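Local coordinates for protein exocyst complex component EXO70 (Saccharomyces cerevisiae, PDB 2B1E) that forms part of the exocyst, the complex that tethers secretory vesicles to sites of exocytosis, and plays a role in assembling it, at residues A[464-475]-A[529-537]; A[347-355]-A[374-385]. All blocks are in the same frame, centred on the assembly; numbering follows the deposited sequence.

Overall arrangement
Both contacts belong to the C-terminal part of the all-helical EXO70 rod and lie on the same side of its centre, their own centres about 38 Å apart. Contact 1 is the more remote, about 60 Å from the centre of the chain, and joins two long helices, 440-473 and 512-537, near their C-terminal ends. Contact 2, about 24 Å out, lays the loop 347-355 on helix 364-391. Each is partly buried, but their chemistry differs: leucine, valine, methionine and aromatic rings fill contact 1, with one polar bond at its end, whereas contact 2 relies on carboxylates, a threonine and an arginine. Helix 440-473 is common ground, since its Arg444 also binds residues of contact 2.

Contact 1: A[464-475]-A[529-537]; sequences TANLMDSVFIDS and MYERFYSRY
Leu467 lies against Phe533 and Met529. Its CB stands 4.2 Å from Met529 SD; beyond CG the branches part. CD1 sits 3.6 Å above the centre of the Phe533 ring, a CH-pi contact over the face, while CD2 bridges ring and sulfur. With CG anti to the backbone N (chi1 -176°), the forked end is carried over the ring face, a good use of leucine's two methyls. Val471 spreads its branches likewise: CG2 approaches Phe533 CD1 at 3.7 Å, and CG1 lies over one face of the Arg536 guanidinium, toward its rim. An alanine in place of Phe533 would probably leave Leu467 CD1 and Val471 CG2 facing a gap. The flexible Met529 chain brings CE to Met468 CB. Farther along, the Tyr537 hydroxyl donates to Asp474 OD1 at 3.2 Å, reaching the oxygen on its anti side, 30° out of the carboxylate plane; a long tyrosine can span this separation. The two helix segments run in roughly the same direction, 29° apart, with axes 11.0 Å from each other at closest approach. Helix 483-504 adds Phe490 against Phe533 and Tyr537, and Phe493 against Leu467, so all three share one apolar seam of the all-helical rod.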
loop_
_atom_site.group_PDB
_atom_site.type_symbol
_atom_site.label_atom_id
_atom_site.label_comp_id
_atom_site.label_asym_id
_atom_site.label_seq_id
_atom_site.Cartn_x
_atom_site.Cartn_y
_atom_site.Cartn_z
ATOM N N THR A 464 -25.451 12.890 42.798
ATOM C CA THR A 464 -26.886 13.108 42.668
ATOM C C THR A 464 -27.694 11.858 43.008
ATOM O O THR A 464 -28.809 11.963 43.523
ATOM C CB THR A 464 -27.253 13.615 41.249
ATOM O OG1 THR A 464 -26.789 12.687 40.263
ATOM C CG2 THR A 464 -26.605 14.977 40.996
ATOM N N ALA A 465 -27.138 10.681 42.725
ATOM C CA ALA A 465 -27.835 9.436 43.047
ATOM C C ALA A 465 -27.926 9.305 44.571
ATOM O O ALA A 465 -28.969 8.921 45.115
ATOM C CB ALA A 465 -27.089 8.228 42.455
ATOM N N ASN A 466 -26.839 9.637 45.260
ATOM C CA ASN A 466 -26.827 9.550 46.717
ATOM C C ASN A 466 -27.877 10.473 47.318
ATOM O O ASN A 466 -28.595 10.088 48.240
ATOM C CB ASN A 466 -25.452 9.919 47.282
ATOM C CG ASN A 466 -24.388 8.893 46.950
ATOM O OD1 ASN A 466 -24.683 7.709 46.754
ATOM N ND2 ASN A 466 -23.137 9.337 46.899
ATOM N N LEU A 467 -27.962 11.689 46.786
ATOM C CA LEU A 467 -28.922 12.677 47.260
ATOM C C LEU A 467 -30.349 12.199 47.007
ATOM O O LEU A 467 -31.205 12.293 47.884
ATOM C CB LEU A 467 -28.699 14.014 46.546
ATOM C CG LEU A 467 -29.572 15.191 47.001
ATOM C CD1 LEU A 467 -29.299 15.480 48.473
ATOM C CD2 LEU A 467 -29.272 16.425 46.150
ATOM N N MET A 468 -30.601 11.679 45.809
ATOM C CA MET A 468 -31.934 11.197 45.460
ATOM C C MET A 468 -32.347 10.049 46.387
ATOM O O MET A 468 -33.483 9.998 46.867
ATOM C CB MET A 468 -31.986 10.725 43.998
ATOM C CG MET A 468 -33.414 10.430 43.531
ATOM S SD MET A 468 -33.575 9.660 41.897
ATOM C CE MET A 468 -33.215 7.942 42.310
ATOM N N ASP A 469 -31.418 9.135 46.643
ATOM C CA ASP A 469 -31.694 8.009 47.526
ATOM C C ASP A 469 -32.022 8.458 48.954
ATOM O O ASP A 469 -32.891 7.880 49.601
ATOM C CB ASP A 469 -30.502 7.046 47.564
ATOM C CG ASP A 469 -30.426 6.145 46.344
ATOM O OD1 ASP A 469 -29.501 5.308 46.302
ATOM O OD2 ASP A 469 -31.278 6.263 45.432
ATOM N N SER A 470 -31.329 9.479 49.449
ATOM C CA SER A 470 -31.585 9.952 50.805
ATOM C C SER A 470 -33.002 10.518 50.909
ATOM O O SER A 470 -33.661 10.397 51.947
ATOM C CB SER A 470 -30.575 11.031 51.211
ATOM O OG SER A 470 -30.949 12.308 50.718
ATOM N N VAL A 471 -33.470 11.134 49.830
ATOM C CA VAL A 471 -34.808 11.701 49.820
ATOM C C VAL A 471 -35.868 10.589 49.765
ATOM O O VAL A 471 -36.825 10.594 50.538
ATOM C CB VAL A 471 -34.976 12.659 48.634
ATOM C CG1 VAL A 471 -36.377 13.263 48.633
ATOM C CG2 VAL A 471 -33.929 13.764 48.726
ATOM N N PHE A 472 -35.687 9.630 48.864
ATOM C CA PHE A 472 -36.640 8.533 48.737
ATOM C C PHE A 472 -36.800 7.774 50.054
ATOM O O PHE A 472 -37.915 7.564 50.530
ATOM C CB PHE A 472 -36.186 7.558 47.650
ATOM C CG PHE A 472 -36.595 7.953 46.264
ATOM C CD1 PHE A 472 -36.584 9.289 45.866
ATOM C CD2 PHE A 472 -36.947 6.981 45.334
ATOM C CE1 PHE A 472 -36.914 9.647 44.562
ATOM C CE2 PHE A 472 -37.278 7.330 44.025
ATOM C CZ PHE A 472 -37.259 8.669 43.641
ATOM N N ILE A 473 -35.676 7.388 50.643
ATOM C CA ILE A 473 -35.670 6.628 51.893
ATOM C C ILE A 473 -36.394 7.363 53.028
ATOM O O ILE A 473 -36.906 6.746 53.964
ATOM C CB ILE A 473 -34.211 6.314 52.330
ATOM C CG1 ILE A 473 -34.207 5.229 53.409
ATOM C CG2 ILE A 473 -33.528 7.573 52.851
ATOM C CD1 ILE A 473 -34.391 3.840 52.859
ATOM N N ASP A 474 -36.450 8.683 52.924
ATOM C CA ASP A 474 -37.083 9.510 53.938
ATOM C C ASP A 474 -38.456 10.047 53.521
ATOM O O ASP A 474 -39.002 10.936 54.169
ATOM C CB ASP A 474 -36.122 10.659 54.293
ATOM C CG ASP A 474 -36.729 11.675 55.248
ATOM O OD1 ASP A 474 -37.344 12.654 54.765
ATOM O OD2 ASP A 474 -36.589 11.491 56.478
ATOM N N SER A 475 -39.045 9.487 52.470
ATOM C CA SER A 475 -40.345 9.989 52.031
ATOM C C SER A 475 -41.433 8.939 51.789
ATOM O O SER A 475 -42.012 8.879 50.703
ATOM C CB SER A 475 -40.160 10.841 50.767
ATOM O OG SER A 475 -39.288 11.935 51.009
ATOM N N MET A 529 -31.921 18.631 40.113
ATOM C CA MET A 529 -32.128 17.890 41.351
ATOM C C MET A 529 -32.006 18.749 42.606
ATOM O O MET A 529 -32.828 18.640 43.513
ATOM C CB MET A 529 -31.150 16.716 41.465
ATOM C CG MET A 529 -31.463 15.824 42.657
ATOM S SD MET A 529 -30.418 14.382 42.780
ATOM C CE MET A 529 -31.071 13.396 41.345
ATOM N N TYR A 530 -30.979 19.588 42.675
ATOM C CA TYR A 530 -30.818 20.423 43.857
ATOM C C TYR A 530 -31.979 21.392 44.059
ATOM O O TYR A 530 -32.392 21.638 45.195
ATOM C CB TYR A 530 -29.494 21.204 43.821
ATOM C CG TYR A 530 -29.199 21.846 45.156
ATOM C CD1 TYR A 530 -28.848 21.067 46.261
ATOM C CD2 TYR A 530 -29.365 23.219 45.342
ATOM C CE1 TYR A 530 -28.680 21.636 47.523
ATOM C CE2 TYR A 530 -29.202 23.802 46.597
ATOM C CZ TYR A 530 -28.865 23.002 47.684
ATOM O OH TYR A 530 -28.762 23.553 48.933
ATOM N N GLU A 531 -32.499 21.959 42.972
ATOM C CA GLU A 531 -33.621 22.875 43.093
ATOM C C GLU A 531 -34.828 22.159 43.695
ATOM O O GLU A 531 -35.533 22.717 44.531
ATOM C CB GLU A 531 -33.986 23.467 41.726
ATOM C CG GLU A 531 -32.856 24.296 41.132
ATOM C CD GLU A 531 -33.265 25.081 39.910
ATOM O OE1 GLU A 531 -33.716 24.459 38.919
ATOM O OE2 GLU A 531 -33.121 26.325 39.942
ATOM N N ARG A 532 -35.059 20.921 43.269
ATOM C CA ARG A 532 -36.180 20.129 43.777
ATOM C C ARG A 532 -35.966 19.751 45.242
ATOM O O ARG A 532 -36.894 19.793 46.053
ATOM C CB ARG A 532 -36.346 18.865 42.927
ATOM C CG ARG A 532 -36.843 19.151 41.519
ATOM C CD ARG A 532 -36.587 18.003 40.562
ATOM N NE ARG A 532 -37.021 18.386 39.223
ATOM C CZ ARG A 532 -36.469 17.952 38.098
ATOM N NH1 ARG A 532 -35.451 17.104 38.132
ATOM N NH2 ARG A 532 -36.922 18.391 36.935
ATOM N N PHE A 533 -34.739 19.370 45.571
ATOM C CA PHE A 533 -34.370 18.987 46.934
ATOM C C PHE A 533 -34.506 20.189 47.876
ATOM O O PHE A 533 -35.096 20.092 48.962
ATOM C CB PHE A 533 -32.920 18.471 46.919
ATOM C CG PHE A 533 -32.332 18.228 48.279
ATOM C CD1 PHE A 533 -32.925 17.338 49.165
ATOM C CD2 PHE A 533 -31.142 18.855 48.652
ATOM C CE1 PHE A 533 -32.343 17.070 50.408
ATOM C CE2 PHE A 533 -30.556 18.593 49.886
ATOM C CZ PHE A 533 -31.157 17.701 50.764
ATOM N N TYR A 534 -33.952 21.321 47.454
ATOM C CA TYR A 534 -34.006 22.552 48.240
ATOM C C TYR A 534 -35.460 22.977 48.429
ATOM O O TYR A 534 -35.874 23.335 49.524
ATOM C CB TYR A 534 -33.230 23.658 47.518
ATOM C CG TYR A 534 -33.273 25.024 48.178
ATOM C CD1 TYR A 534 -32.332 25.392 49.147
ATOM C CD2 TYR A 534 -34.231 25.962 47.806
ATOM C CE1 TYR A 534 -32.349 26.677 49.722
ATOM C CE2 TYR A 534 -34.259 27.238 48.372
ATOM C CZ TYR A 534 -33.318 27.587 49.323
ATOM O OH TYR A 534 -33.347 28.851 49.862
ATOM N N SER A 535 -36.237 22.932 47.357
ATOM C CA SER A 535 -37.638 23.331 47.436
ATOM C C SER A 535 -38.441 22.402 48.349
ATOM O O SER A 535 -39.349 22.832 49.052
ATOM C CB SER A 535 -38.253 23.335 46.039
ATOM O OG SER A 535 -39.622 23.696 46.090
ATOM N N ARG A 536 -38.087 21.128 48.344
ATOM C CA ARG A 536 -38.787 20.143 49.153
ATOM C C ARG A 536 -38.552 20.330 50.656
ATOM O O ARG A 536 -39.453 20.093 51.474
ATOM C CB ARG A 536 -38.350 18.734 48.725
ATOM C CG ARG A 536 -39.079 17.590 49.430
ATOM C CD ARG A 536 -38.533 16.206 49.032
ATOM N NE ARG A 536 -38.916 15.784 47.682
ATOM C CZ ARG A 536 -38.165 15.929 46.593
ATOM N NH1 ARG A 536 -36.961 16.492 46.668
ATOM N NH2 ARG A 536 -38.619 15.505 45.419
ATOM N N TYR A 537 -37.359 20.786 51.022
ATOM C CA TYR A 537 -37.025 20.931 52.436
ATOM C C TYR A 537 -36.700 22.312 53.003
ATOM O O TYR A 537 -36.511 22.441 54.212
ATOM C CB TYR A 537 -35.847 20.024 52.766
ATOM C CG TYR A 537 -36.104 18.554 52.567
ATOM C CD1 TYR A 537 -35.464 17.844 51.550
ATOM C CD2 TYR A 537 -36.941 17.855 53.438
ATOM C CE1 TYR A 537 -35.644 16.463 51.414
ATOM C CE2 TYR A 537 -37.128 16.493 53.308
ATOM C CZ TYR A 537 -36.479 15.798 52.305
ATOM O OH TYR A 537 -36.655 14.432 52.220
#

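Contact 2: A[347-355]-A[374-385]; sequences YKEKEYTLQ and DCIDTLAVNLER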
loop_
_atom_site.group_PDB
_atom_site.type_symbol
_atom_site.label_atom_id
_atom_site.label_comp_id
_atom_site.label_asym_id
_atom_site.label_seq_id
_atom_site.Cartn_x
_atom_site.Cartn_y
_atom_site.Cartn_z
ATOM N N TYR A 347 -9.294 -10.316 20.491
ATOM C CA TYR A 347 -9.732 -8.955 20.770
ATOM C C TYR A 347 -11.103 -8.991 21.435
ATOM O O TYR A 347 -11.848 -9.958 21.276
ATOM C CB TYR A 347 -9.791 -8.149 19.467
ATOM C CG TYR A 347 -10.817 -8.648 18.471
ATOM C CD1 TYR A 347 -12.157 -8.263 18.565
ATOM C CD2 TYR A 347 -10.453 -9.517 17.441
ATOM C CE1 TYR A 347 -13.107 -8.729 17.659
ATOM C CE2 TYR A 347 -11.397 -9.992 16.529
ATOM C CZ TYR A 347 -12.721 -9.593 16.645
ATOM O OH TYR A 347 -13.659 -10.055 15.748
ATOM N N LYS A 348 -11.431 -7.941 22.181
ATOM C CA LYS A 348 -12.714 -7.869 22.876
ATOM C C LYS A 348 -13.588 -6.735 22.342
ATOM O O LYS A 348 -13.204 -5.562 22.377
ATOM C CB LYS A 348 -12.476 -7.701 24.377
ATOM C CG LYS A 348 -11.704 -8.861 24.999
ATOM C CD LYS A 348 -11.494 -8.662 26.490
ATOM C CE LYS A 348 -10.785 -9.861 27.120
ATOM N NZ LYS A 348 -11.586 -11.118 27.036
ATOM N N GLU A 349 -14.769 -7.106 21.853
ATOM C CA GLU A 349 -15.731 -6.166 21.278
ATOM C C GLU A 349 -15.972 -4.887 22.071
ATOM O O GLU A 349 -15.902 -3.788 21.519
ATOM C CB GLU A 349 -17.075 -6.864 21.055
ATOM C CG GLU A 349 -17.034 -7.963 20.010
ATOM C CD GLU A 349 -18.327 -8.754 19.940
ATOM O OE1 GLU A 349 -18.431 -9.638 19.064
ATOM O OE2 GLU A 349 -19.234 -8.497 20.762
ATOM N N LYS A 350 -16.260 -5.027 23.361
ATOM C CA LYS A 350 -16.539 -3.862 24.190
ATOM C C LYS A 350 -15.442 -2.815 24.112
ATOM O O LYS A 350 -15.687 -1.644 24.394
ATOM C CB LYS A 350 -16.758 -4.265 25.653
ATOM C CG LYS A 350 -15.493 -4.395 26.492
ATOM C CD LYS A 350 -15.826 -4.248 27.981
ATOM C CE LYS A 350 -14.574 -4.243 28.854
ATOM N NZ LYS A 350 -14.879 -3.908 30.281
ATOM N N GLU A 351 -14.241 -3.239 23.723
ATOM C CA GLU A 351 -13.095 -2.337 23.610
ATOM C C GLU A 351 -13.006 -1.570 22.292
ATOM O O GLU A 351 -12.024 -0.862 22.046
ATOM C CB GLU A 351 -11.794 -3.111 23.820
ATOM C CG GLU A 351 -11.461 -3.360 25.276
ATOM C CD GLU A 351 -10.136 -4.075 25.458
ATOM O OE1 GLU A 351 -9.164 -3.736 24.749
ATOM O OE2 GLU A 351 -10.063 -4.968 26.324
ATOM N N TYR A 352 -14.014 -1.716 21.438
ATOM C CA TYR A 352 -14.011 -1.007 20.163
ATOM C C TYR A 352 -15.319 -0.263 19.990
ATOM O O TYR A 352 -16.310 -0.584 20.641
ATOM C CB TYR A 352 -13.794 -1.973 18.996
ATOM C CG TYR A 352 -12.484 -2.718 19.079
ATOM C CD1 TYR A 352 -12.367 -3.871 19.850
ATOM C CD2 TYR A 352 -11.347 -2.245 18.424
ATOM C CE1 TYR A 352 -11.155 -4.533 19.972
ATOM C CE2 TYR A 352 -10.127 -2.901 18.539
ATOM C CZ TYR A 352 -10.042 -4.045 19.316
ATOM O OH TYR A 352 -8.841 -4.701 19.445
ATOM N N THR A 353 -15.322 0.743 19.124
ATOM C CA THR A 353 -16.530 1.520 18.911
ATOM C C THR A 353 -17.276 1.121 17.643
ATOM O O THR A 353 -18.163 1.840 17.183
ATOM C CB THR A 353 -16.213 3.027 18.880
ATOM O OG1 THR A 353 -15.113 3.271 17.998
ATOM C CG2 THR A 353 -15.862 3.516 20.274
ATOM N N LEU A 354 -16.915 -0.030 17.084
ATOM C CA LEU A 354 -17.578 -0.529 15.880
ATOM C C LEU A 354 -18.980 -1.014 16.239
ATOM O O LEU A 354 -19.130 -1.882 17.096
ATOM C CB LEU A 354 -16.796 -1.698 15.278
ATOM C CG LEU A 354 -17.531 -2.406 14.134
ATOM C CD1 LEU A 354 -17.667 -1.444 12.961
ATOM C CD2 LEU A 354 -16.780 -3.657 13.715
ATOM N N GLN A 355 -20.000 -0.455 15.591
ATOM C CA GLN A 355 -21.379 -0.859 15.855
ATOM C C GLN A 355 -22.039 -1.455 14.610
ATOM O O GLN A 355 -21.860 -0.960 13.494
ATOM C CB GLN A 355 -22.211 0.331 16.353
ATOM C CG GLN A 355 -21.635 1.025 17.568
ATOM C CD GLN A 355 -22.662 1.851 18.320
ATOM O OE1 GLN A 355 -23.343 2.701 17.742
ATOM N NE2 GLN A 355 -22.774 1.608 19.622
ATOM N N ASP A 374 -9.969 1.627 14.313
ATOM C CA ASP A 374 -9.505 0.566 15.203
ATOM C C ASP A 374 -8.215 0.999 15.896
ATOM O O ASP A 374 -8.010 0.709 17.076
ATOM C CB ASP A 374 -9.264 -0.730 14.424
ATOM C CG ASP A 374 -10.546 -1.492 14.151
ATOM O OD1 ASP A 374 -11.615 -1.058 14.627
ATOM O OD2 ASP A 374 -10.482 -2.533 13.463
ATOM N N CYS A 375 -7.359 1.704 15.160
ATOM C CA CYS A 375 -6.098 2.195 15.703
ATOM C C CYS A 375 -6.330 3.197 16.832
ATOM O O CYS A 375 -5.670 3.138 17.875
ATOM C CB CYS A 375 -5.261 2.858 14.600
ATOM S SG CYS A 375 -4.362 1.704 13.512
ATOM N N ILE A 376 -7.259 4.125 16.621
ATOM C CA ILE A 376 -7.559 5.130 17.631
ATOM C C ILE A 376 -8.227 4.475 18.837
ATOM O O ILE A 376 -7.974 4.869 19.973
ATOM C CB ILE A 376 -8.439 6.252 17.042
ATOM C CG1 ILE A 376 -7.654 6.967 15.936
ATOM C CG2 ILE A 376 -8.818 7.256 18.123
ATOM C CD1 ILE A 376 -8.497 7.899 15.084
ATOM N N ASP A 377 -9.064 3.466 18.597
ATOM C CA ASP A 377 -9.708 2.750 19.697
ATOM C C ASP A 377 -8.636 2.055 20.538
ATOM O O ASP A 377 -8.682 2.067 21.776
ATOM C CB ASP A 377 -10.662 1.669 19.177
ATOM C CG ASP A 377 -12.042 2.202 18.835
ATOM O OD1 ASP A 377 -12.340 3.377 19.136
ATOM O OD2 ASP A 377 -12.836 1.421 18.264
ATOM N N THR A 378 -7.682 1.430 19.855
ATOM C CA THR A 378 -6.613 0.703 20.525
ATOM C C THR A 378 -5.762 1.637 21.370
ATOM O O THR A 378 -5.358 1.288 22.476
ATOM C CB THR A 378 -5.726 -0.039 19.495
ATOM O OG1 THR A 378 -6.556 -0.897 18.703
ATOM C CG2 THR A 378 -4.658 -0.877 20.205
ATOM N N LEU A 379 -5.486 2.824 20.848
ATOM C CA LEU A 379 -4.698 3.808 21.584
ATOM C C LEU A 379 -5.417 4.236 22.869
ATOM O O LEU A 379 -4.836 4.230 23.960
ATOM C CB LEU A 379 -4.449 5.043 20.712
ATOM C CG LEU A 379 -3.798 6.231 21.426
ATOM C CD1 LEU A 379 -2.372 5.869 21.884
ATOM C CD2 LEU A 379 -3.776 7.416 20.484
ATOM N N ALA A 380 -6.683 4.616 22.735
ATOM C CA ALA A 380 -7.465 5.061 23.879
ATOM C C ALA A 380 -7.595 3.999 24.969
ATOM O O ALA A 380 -7.295 4.268 26.132
ATOM C CB ALA A 380 -8.857 5.523 23.422
ATOM N N VAL A 381 -8.034 2.796 24.600
ATOM C CA VAL A 381 -8.219 1.729 25.581
ATOM C C VAL A 381 -6.907 1.298 26.246
ATOM O O VAL A 381 -6.867 1.063 27.450
ATOM C CB VAL A 381 -8.914 0.487 24.949
ATOM C CG1 VAL A 381 -7.991 -0.189 23.957
ATOM C CG2 VAL A 381 -9.333 -0.490 26.038
ATOM N N ASN A 382 -5.831 1.192 25.472
ATOM C CA ASN A 382 -4.544 0.801 26.048
ATOM C C ASN A 382 -3.982 1.885 26.966
ATOM O O ASN A 382 -3.356 1.582 27.983
ATOM C CB ASN A 382 -3.566 0.444 24.940
ATOM C CG ASN A 382 -3.750 -0.982 24.477
ATOM O OD1 ASN A 382 -3.186 -1.906 25.064
ATOM N ND2 ASN A 382 -4.569 -1.175 23.444
ATOM N N LEU A 383 -4.205 3.149 26.622
ATOM C CA LEU A 383 -3.762 4.212 27.510
ATOM C C LEU A 383 -4.613 4.110 28.778
ATOM O O LEU A 383 -4.129 4.370 29.877
ATOM C CB LEU A 383 -3.963 5.589 26.885
ATOM C CG LEU A 383 -2.916 6.054 25.877
ATOM C CD1 LEU A 383 -3.321 7.400 25.311
ATOM C CD2 LEU A 383 -1.546 6.131 26.554
ATOM N N GLU A 384 -5.883 3.737 28.624
ATOM C CA GLU A 384 -6.770 3.605 29.782
ATOM C C GLU A 384 -6.321 2.447 30.664
ATOM O O GLU A 384 -6.258 2.573 31.894
ATOM C CB GLU A 384 -8.228 3.346 29.371
ATOM C CG GLU A 384 -9.183 3.674 30.519
ATOM C CD GLU A 384 -10.530 2.974 30.448
ATOM O OE1 GLU A 384 -11.107 2.835 29.342
ATOM O OE2 GLU A 384 -11.018 2.575 31.523
ATOM N N ARG A 385 -6.045 1.309 30.033
ATOM C CA ARG A 385 -5.591 0.128 30.754
ATOM C C ARG A 385 -4.347 0.460 31.578
ATOM O O ARG A 385 -4.266 0.129 32.760
ATOM C CB ARG A 385 -5.279 -1.010 29.774
ATOM C CG ARG A 385 -4.654 -2.233 30.436
ATOM C CD ARG A 385 -4.521 -3.407 29.478
ATOM N NE ARG A 385 -5.814 -3.998 29.134
ATOM C CZ ARG A 385 -6.555 -3.650 28.083
ATOM N NH1 ARG A 385 -6.139 -2.705 27.248
ATOM N NH2 ARG A 385 -7.719 -4.247 27.866
HETATM O O HOH W 1 -6.357 -3.545 19.308
#
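Thr353 and Asp377 make the main hydrogen-bonded link between the loop and the helix. The backbone N of Thr353 donates to Asp377 OD2 at 2.7 Å in a nearly straight bond (161°), coming from above the carboxylate plane. The threonine hydroxyl lies close to both oxygens of the same carboxylate, OG1 being 2.9 Å from OD2 and 3.0 Å from OD1. OG1 is placed between the backbone N and the carbonyl carbon, which turns it to the same carboxylate that the amide meets. Aspartate, short and with two oxygens, suits a site where one helix residue can take the loop's amide and lie against its hydroxyl.

The charged link is the salt bridge of Glu351 with Arg385. Arg385 NH2 meets Glu351 OE2 at 2.9 Å, but the hydrogen bond within it is weak, bent to 128°, and the carboxylate and guanidinium planes are turned 43° apart. A bend at chi3 directs the arginine head to the glutamate.

Apolar and water-mediated contacts complete the join. Val381 CG2 packs 3.7 Å from Glu351 CG, so the aliphatic part of the glutamate rests on the helix before its charge reaches Arg385. Tyr352 lies alongside Thr378, and a water 2.7 Å from Tyr352 OH donates to Thr378 OG1; that hydroxyl in turn donates to Asp374 O within the helix.

Arg444, on helix 440-473, forms salt bridges with Asp377 and Asp374 and also hydrogen-bonds Thr353 OG1, and probably helps balance the clustered acidic charge. Asp374 is held as well by a salt bridge to Arg339 and a hydrogen bond from Trp342. The loop is thus pinned to helix 364-391, with helix 440-473 flanking Leu354 and Asp377 and helix 268-299 touching Thr378.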